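Local coordinates for glutathione S-transferase family protein (Populus trichocarpa, PDB 5F06), which probably conjugates glutathione to electrophilic substrates, as a Phi-class glutathione transferase that binds glutathione, at residues I146-L151 with N186-V191. Sequence-based numbering, arbitrary orientation.
Sequences IYEAKL and NERPHV
Glu148 reaches from helix 130-153 to the first turn of helix 189-198, where its carboxylate accepts hydrogen bonds from the backbone N-H groups of His190 and Val191, a worked example of an acid on one helix receiving the N-H groups of another helix's start. OE1 takes the backbone N of Val191 at 3.0 Å, on its syn side, while OE2 turns its syn lone pair to the backbone N of His190, 3.1 Å away and nearly straight at 167°. OE2 also accepts from the imidazole: His190 ND1 lies 2.9 Å from it, donating in the ring plane but from well above the carboxylate plane. Three bonds thus fix the acid's rotation, and the helix start probably favours its negative charge. The side chain leaves trans to the main-chain nitrogen (chi1 179°) and bends at chi2 (66°), which brings the carboxylate to these N-H groups. An alanine in place of Glu148 would probably leave both without this acceptor and set the His190 ring free to turn. Beside the polar grip, Val191 CG2 packs 4.1 Å from Tyr147 CB, and Leu151 CD1 lies 4.0 Å from Val191 CA. Arg188, at the N-cap position, sends its guanidinium away to Asp145, in a salt bridge, and to the carbonyl of Val184. Within the all-helical C-terminal domain, the contact joins helix 130-153 to helix 189-198; Tyr147 continues inward to Val102 on helix 90-120, and Leu151 meets Trp194 of helix 189-198.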
# COMPACT_ATOMS: atom_id res chain seq x y z
N ILE A 146 14.23 -12.32 -1.40
CA ILE A 146 14.77 -11.02 -1.02
C ILE A 146 14.73 -10.86 0.50
O ILE A 146 15.67 -10.34 1.11
CB ILE A 146 14.00 -9.86 -1.69
CG1 ILE A 146 14.04 -10.00 -3.21
CG2 ILE A 146 14.56 -8.50 -1.25
CD1 ILE A 146 15.43 -9.89 -3.82
N TYR A 147 13.64 -11.32 1.12
CA TYR A 147 13.50 -11.28 2.57
C TYR A 147 14.61 -12.09 3.25
O TYR A 147 15.16 -11.67 4.26
CB TYR A 147 12.13 -11.82 3.01
CG TYR A 147 10.98 -10.85 2.88
CD1 TYR A 147 11.00 -9.83 1.93
CD2 TYR A 147 9.87 -10.94 3.70
CE1 TYR A 147 9.95 -8.93 1.81
CE2 TYR A 147 8.81 -10.05 3.58
CZ TYR A 147 8.85 -9.06 2.64
OH TYR A 147 7.80 -8.17 2.53
N GLU A 148 14.91 -13.25 2.68
CA GLU A 148 15.93 -14.13 3.23
C GLU A 148 17.27 -13.41 3.34
O GLU A 148 17.97 -13.54 4.35
CB GLU A 148 16.08 -15.38 2.35
CG GLU A 148 17.13 -16.37 2.83
CD GLU A 148 16.79 -17.02 4.16
OE1 GLU A 148 15.66 -16.84 4.65
OE2 GLU A 148 17.67 -17.73 4.70
N ALA A 149 17.61 -12.65 2.31
CA ALA A 149 18.87 -11.92 2.27
C ALA A 149 18.85 -10.76 3.26
O ALA A 149 19.81 -10.55 3.99
CB ALA A 149 19.15 -11.42 0.86
N LYS A 150 17.75 -10.02 3.28
CA LYS A 150 17.61 -8.89 4.20
C LYS A 150 17.70 -9.37 5.65
O LYS A 150 18.42 -8.79 6.46
CB LYS A 150 16.28 -8.17 3.96
CG LYS A 150 16.09 -6.88 4.78
CD LYS A 150 17.12 -5.82 4.40
CE LYS A 150 16.90 -4.50 5.15
NZ LYS A 150 17.08 -4.63 6.62
N LEU A 151 16.98 -10.44 5.96
CA LEU A 151 16.93 -10.96 7.32
C LEU A 151 18.22 -11.68 7.73
O LEU A 151 18.38 -12.06 8.89
CB LEU A 151 15.74 -11.90 7.48
CG LEU A 151 14.37 -11.22 7.37
CD1 LEU A 151 13.27 -12.27 7.30
CD2 LEU A 151 14.13 -10.27 8.54
N ASN A 186 9.17 -22.22 5.54
CA ASN A 186 9.97 -23.20 6.26
C ASN A 186 11.29 -23.56 5.58
O ASN A 186 12.23 -23.99 6.25
CB ASN A 186 9.16 -24.47 6.49
CG ASN A 186 8.15 -24.32 7.62
OD1 ASN A 186 8.35 -23.53 8.54
ND2 ASN A 186 7.06 -25.08 7.55
N GLU A 187 11.36 -23.38 4.26
CA GLU A 187 12.55 -23.77 3.51
C GLU A 187 13.59 -22.66 3.39
O GLU A 187 14.66 -22.86 2.80
CB GLU A 187 12.15 -24.25 2.11
CG GLU A 187 11.56 -25.64 2.10
CD GLU A 187 11.12 -26.09 0.73
OE1 GLU A 187 11.37 -25.35 -0.25
OE2 GLU A 187 10.53 -27.19 0.63
N ARG A 188 13.28 -21.49 3.95
CA ARG A 188 14.20 -20.36 3.99
C ARG A 188 14.55 -20.05 5.45
O ARG A 188 13.73 -19.48 6.17
CB ARG A 188 13.58 -19.14 3.31
CG ARG A 188 13.42 -19.33 1.81
CD ARG A 188 12.47 -18.33 1.19
NE ARG A 188 12.45 -18.45 -0.27
CZ ARG A 188 11.76 -19.36 -0.94
NH1 ARG A 188 11.02 -20.26 -0.32
NH2 ARG A 188 11.82 -19.37 -2.27
N PRO A 189 15.76 -20.44 5.90
CA PRO A 189 16.05 -20.45 7.34
C PRO A 189 15.87 -19.11 8.05
O PRO A 189 15.30 -19.10 9.15
CB PRO A 189 17.52 -20.90 7.41
CG PRO A 189 18.07 -20.69 6.04
CD PRO A 189 16.92 -20.89 5.11
N HIS A 190 16.33 -18.01 7.46
CA HIS A 190 16.21 -16.72 8.12
C HIS A 190 14.76 -16.24 8.16
O HIS A 190 14.33 -15.67 9.16
CB HIS A 190 17.10 -15.68 7.44
CG HIS A 190 18.56 -15.92 7.64
ND1 HIS A 190 19.32 -16.69 6.78
CD2 HIS A 190 19.41 -15.50 8.61
CE1 HIS A 190 20.56 -16.73 7.21
NE2 HIS A 190 20.65 -16.02 8.32
N VAL A 191 14.02 -16.49 7.08
CA VAL A 191 12.59 -16.17 7.05
C VAL A 191 11.84 -16.99 8.09
O VAL A 191 10.97 -16.47 8.80
CB VAL A 191 11.99 -16.43 5.64
CG1 VAL A 191 10.48 -16.22 5.64
CG2 VAL A 191 12.64 -15.52 4.61